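Long-range contact in GTP-binding protein (Sulfolobus solfataricus P2, PDB 2QTF), which hydrolyses GTP specifically and associates with the 50S ribosomal subunit, possibly acting in protein synthesis or ribosome biogenesis: residues A[229-237]-A[248-258]. Sequence-based numbering, arbitrary orientation.
With CD (cadmium ion), chain C; ACT (acetate ion), chain H.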
loop_
_atom_site.group_PDB
_atom_site.type_symbol
_atom_site.label_atom_id
_atom_site.label_comp_id
_atom_site.label_asym_id
_atom_site.label_seq_id
_atom_site.Cartn_x
_atom_site.Cartn_y
_atom_site.Cartn_z
ATOM N N MET A 229 11.717 -16.468 2.751
ATOM C CA MET A 229 11.713 -14.982 2.882
ATOM C C MET A 229 10.305 -14.446 2.459
ATOM O O MET A 229 9.902 -14.572 1.292
ATOM C CB MET A 229 12.818 -14.345 2.002
ATOM C CG MET A 229 12.892 -12.763 2.179
ATOM S SD MET A 229 13.152 -12.308 3.879
ATOM C CE MET A 229 14.874 -12.554 4.221
ATOM N N LEU A 230 9.559 -13.923 3.413
ATOM C CA LEU A 230 8.297 -13.302 3.059
ATOM C C LEU A 230 8.508 -11.823 2.841
ATOM O O LEU A 230 9.219 -11.182 3.643
ATOM C CB LEU A 230 7.236 -13.464 4.103
ATOM C CG LEU A 230 6.798 -14.865 4.511
ATOM C CD1 LEU A 230 5.734 -14.690 5.699
ATOM C CD2 LEU A 230 6.165 -15.600 3.320
ATOM N N VAL A 231 7.884 -11.293 1.765
ATOM C CA VAL A 231 8.195 -9.941 1.334
ATOM C C VAL A 231 6.843 -9.131 1.266
ATOM O O VAL A 231 5.895 -9.547 0.625
ATOM C CB VAL A 231 8.936 -9.949 -0.007
ATOM C CG1 VAL A 231 9.050 -8.517 -0.620
ATOM C CG2 VAL A 231 10.374 -10.666 0.029
ATOM N N ASP A 232 6.773 -8.014 1.996
ATOM C CA ASP A 232 5.579 -7.103 1.989
ATOM C C ASP A 232 5.750 -6.187 0.790
ATOM O O ASP A 232 6.424 -5.177 0.859
ATOM C CB ASP A 232 5.572 -6.268 3.282
ATOM C CG ASP A 232 4.371 -5.310 3.351
ATOM O OD1 ASP A 232 3.616 -5.277 2.347
ATOM O OD2 ASP A 232 4.199 -4.468 4.275
ATOM N N THR A 233 5.132 -6.546 -0.319
ATOM C CA THR A 233 5.129 -5.740 -1.521
ATOM C C THR A 233 4.016 -4.667 -1.333
ATOM O O THR A 233 2.989 -4.898 -0.623
ATOM C CB THR A 233 4.830 -6.638 -2.748
ATOM O OG1 THR A 233 5.928 -7.581 -2.886
ATOM C CG2 THR A 233 4.713 -5.845 -4.066
ATOM N N VAL A 234 4.223 -3.519 -2.011
ATOM C CA VAL A 234 3.166 -2.484 -1.976
ATOM C C VAL A 234 1.838 -3.075 -2.530
ATOM O O VAL A 234 1.826 -3.939 -3.449
ATOM C CB VAL A 234 3.648 -1.180 -2.701
ATOM C CG1 VAL A 234 3.715 -1.411 -4.282
ATOM C CG2 VAL A 234 2.815 0.053 -2.262
ATOM N N GLY A 235 0.702 -2.645 -2.000
ATOM C CA GLY A 235 -0.574 -3.094 -2.551
ATOM C C GLY A 235 -0.895 -2.458 -3.892
ATOM O O GLY A 235 -0.220 -1.470 -4.272
ATOM N N PHE A 236 -1.884 -3.016 -4.620
ATOM C CA PHE A 236 -2.536 -2.351 -5.753
ATOM C C PHE A 236 -3.423 -1.274 -5.079
ATOM O O PHE A 236 -4.162 -1.550 -4.129
ATOM C CB PHE A 236 -3.449 -3.343 -6.483
ATOM C CG PHE A 236 -2.748 -4.588 -6.932
ATOM C CD1 PHE A 236 -1.493 -4.533 -7.480
ATOM C CD2 PHE A 236 -3.388 -5.823 -6.815
ATOM C CE1 PHE A 236 -0.817 -5.733 -8.007
ATOM C CE2 PHE A 236 -2.721 -7.021 -7.219
ATOM C CZ PHE A 236 -1.437 -6.956 -7.836
ATOM N N ILE A 237 -3.276 -0.029 -5.535
ATOM C CA ILE A 237 -3.900 1.107 -4.852
ATOM C C ILE A 237 -5.006 1.579 -5.838
ATOM O O ILE A 237 -4.780 1.618 -7.041
ATOM C CB ILE A 237 -2.886 2.318 -4.672
ATOM C CG1 ILE A 237 -1.558 2.007 -3.849
ATOM C CG2 ILE A 237 -3.594 3.524 -4.038
ATOM C CD1 ILE A 237 -1.768 1.730 -2.465
ATOM N N PHE A 248 4.499 4.848 -8.103
ATOM C CA PHE A 248 3.715 3.645 -7.705
ATOM C C PHE A 248 4.168 2.446 -8.503
ATOM O O PHE A 248 4.568 1.391 -7.962
ATOM C CB PHE A 248 2.166 3.865 -7.931
ATOM C CG PHE A 248 1.398 2.618 -7.791
ATOM C CD1 PHE A 248 1.338 1.924 -6.561
ATOM C CD2 PHE A 248 0.744 2.061 -8.944
ATOM C CE1 PHE A 248 0.658 0.664 -6.444
ATOM C CE2 PHE A 248 0.061 0.833 -8.843
ATOM C CZ PHE A 248 -0.019 0.159 -7.569
ATOM N N PHE A 249 4.095 2.581 -9.836
ATOM C CA PHE A 249 4.483 1.441 -10.676
ATOM C C PHE A 249 5.900 0.955 -10.494
ATOM O O PHE A 249 6.199 -0.254 -10.486
ATOM C CB PHE A 249 4.145 1.707 -12.161
ATOM C CG PHE A 249 2.743 1.470 -12.437
ATOM C CD1 PHE A 249 2.233 0.174 -12.344
ATOM C CD2 PHE A 249 1.860 2.541 -12.685
ATOM C CE1 PHE A 249 0.874 -0.098 -12.527
ATOM C CE2 PHE A 249 0.493 2.291 -12.880
ATOM C CZ PHE A 249 -0.013 0.957 -12.815
ATOM N N VAL A 250 6.805 1.849 -10.353
ATOM C CA VAL A 250 8.186 1.417 -10.156
ATOM C C VAL A 250 8.377 0.684 -8.829
ATOM O O VAL A 250 9.088 -0.317 -8.705
ATOM C CB VAL A 250 9.151 2.644 -10.245
ATOM C CG1 VAL A 250 10.555 2.202 -10.073
ATOM C CG2 VAL A 250 9.098 3.299 -11.658
ATOM N N THR A 251 7.779 1.205 -7.773
ATOM C CA THR A 251 7.781 0.486 -6.482
ATOM C C THR A 251 7.091 -0.908 -6.613
ATOM O O THR A 251 7.580 -1.888 -6.058
ATOM C CB THR A 251 7.003 1.343 -5.388
ATOM O OG1 THR A 251 7.664 2.585 -5.280
ATOM C CG2 THR A 251 6.992 0.645 -3.948
ATOM N N LEU A 252 5.911 -0.952 -7.218
ATOM C CA LEU A 252 5.197 -2.187 -7.337
ATOM C C LEU A 252 5.981 -3.174 -8.211
ATOM O O LEU A 252 5.998 -4.417 -7.927
ATOM C CB LEU A 252 3.766 -1.912 -7.966
ATOM C CG LEU A 252 2.900 -3.185 -8.226
ATOM C CD1 LEU A 252 2.539 -3.983 -6.894
ATOM C CD2 LEU A 252 1.627 -2.810 -9.076
ATOM N N SER A 253 6.644 -2.673 -9.272
ATOM C CA SER A 253 7.452 -3.574 -10.149
ATOM C C SER A 253 8.552 -4.347 -9.458
ATOM O O SER A 253 9.091 -5.351 -10.023
ATOM C CB SER A 253 8.064 -2.739 -11.325
ATOM O OG SER A 253 6.951 -2.344 -12.138
ATOM N N GLU A 254 8.950 -3.932 -8.245
ATOM C CA GLU A 254 9.861 -4.738 -7.435
ATOM C C GLU A 254 9.256 -6.137 -7.119
ATOM O O GLU A 254 9.975 -7.036 -6.629
ATOM C CB GLU A 254 10.225 -4.109 -6.133
ATOM C CG GLU A 254 10.973 -2.705 -6.298
ATOM C CD GLU A 254 11.292 -2.020 -4.999
ATOM O OE1 GLU A 254 11.191 -2.638 -3.897
ATOM O OE2 GLU A 254 11.750 -0.824 -5.074
ATOM N N ALA A 255 7.980 -6.330 -7.350
ATOM C CA ALA A 255 7.398 -7.641 -7.036
ATOM C C ALA A 255 8.044 -8.699 -7.943
ATOM O O ALA A 255 8.042 -9.863 -7.644
ATOM C CB ALA A 255 5.944 -7.629 -7.296
ATOM N N LYS A 256 8.575 -8.287 -9.093
ATOM C CA LYS A 256 9.188 -9.305 -9.939
ATOM C C LYS A 256 10.528 -9.833 -9.379
ATOM O O LYS A 256 11.109 -10.796 -9.895
ATOM C CB LYS A 256 9.210 -8.787 -11.400
ATOM C CG LYS A 256 10.187 -7.716 -11.623
ATOM C CD LYS A 256 10.051 -7.275 -13.120
ATOM C CE LYS A 256 9.235 -6.037 -13.270
ATOM N NZ LYS A 256 9.761 -5.192 -14.411
ATOM N N TYR A 257 11.002 -9.317 -8.262
ATOM C CA TYR A 257 12.220 -9.856 -7.658
ATOM C C TYR A 257 11.982 -11.161 -6.825
ATOM O O TYR A 257 12.941 -11.865 -6.441
ATOM C CB TYR A 257 12.816 -8.874 -6.614
ATOM C CG TYR A 257 13.302 -7.526 -7.136
ATOM C CD1 TYR A 257 13.545 -7.327 -8.478
ATOM C CD2 TYR A 257 13.482 -6.452 -6.253
ATOM C CE1 TYR A 257 13.989 -6.069 -8.947
ATOM C CE2 TYR A 257 13.928 -5.200 -6.681
ATOM C CZ TYR A 257 14.186 -5.004 -8.022
ATOM O OH TYR A 257 14.651 -3.760 -8.459
ATOM N N SER A 258 10.725 -11.401 -6.474
ATOM C CA SER A 258 10.355 -12.499 -5.602
ATOM C C SER A 258 10.235 -13.761 -6.494
ATOM O O SER A 258 9.913 -13.661 -7.692
ATOM C CB SER A 258 9.051 -12.127 -4.823
ATOM O OG SER A 258 9.398 -11.103 -3.862
HETATM CD CD CD C . 2.419 -3.413 3.292
HETATM C C ACT H . -1.222 -1.089 0.564
HETATM O O ACT H . 0.005 -1.542 0.452
HETATM O OXT ACT H . -2.210 -1.645 -0.062
HETATM C CH3 ACT H . -1.454 0.159 1.426
HETATM O O HOH W 1 7.047 -9.473 -4.431
HETATM O O HOH W 2 1.389 -3.655 1.120
HETATM O O HOH W 3 6.841 -2.986 -3.465
HETATM O O HOH W 4 0.701 -1.614 3.147
HETATM O O HOH W 5 0.919 -5.031 3.907
HETATM O O HOH W 6 2.393 -2.424 5.486
#
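Phe248 presents the edge of its ring to the backbone of Gly235 and Phe236. Its CE1 lies 3.2 Å from Gly235 O, with the oxygen in the ring plane. That carbonyl is buried here and has no hydrogen-bond partner in the model; the ring edge, with its weakly positive hydrogens, faces it. Leu252 CB sits over one face of the ring, offset toward the rim. Ile237 CG1 approaches CE1 obliquely at 3.7 Å, and the two side chains lie antiparallel where they pass. The Phe236 ring also offers an edge: Leu252 CD2 meets its CD1 in plane at 3.9 Å. Tyr187 packs edge-to-face with the same ring, and helix 271-288 adds Ile284 beside it.

Val234 fills the middle of the contact. With chi1 at 72°, its CG1 is tucked over the backbone, flanked by N and C, and presses on the helix, 3.5 Å from Leu252 CA. Thr251 CG2 touches the same methyl. Thr233 turns CG2 onto Ala255 CB and Leu252 CD1. Its OG1 points instead to a water, 2.7 Å away, that also bonds Ser258 OG. A second water takes the N-H of Val234 and donates to Thr251 O, so water carries the polar links between the segments.

Outside this packing, Asp232 binds a cadmium ion through both carboxylate oxygens, with His97 as a further ligand. Gly235 N donates to an acetate O at 2.8 Å. Lys192 of the P-loop hydrogen-bonds the same acetate, which probably comes from the crystallisation liquor. Residues 232-235 form the DTVG sequence, a DxxG motif (G3) predicted to bind GTP. The arrangement is that of a P-loop GTPase: strand 226-232 leads into the DxxG loop, and helix 245-253, in the switch II region as in related GTPases, packs on that loop.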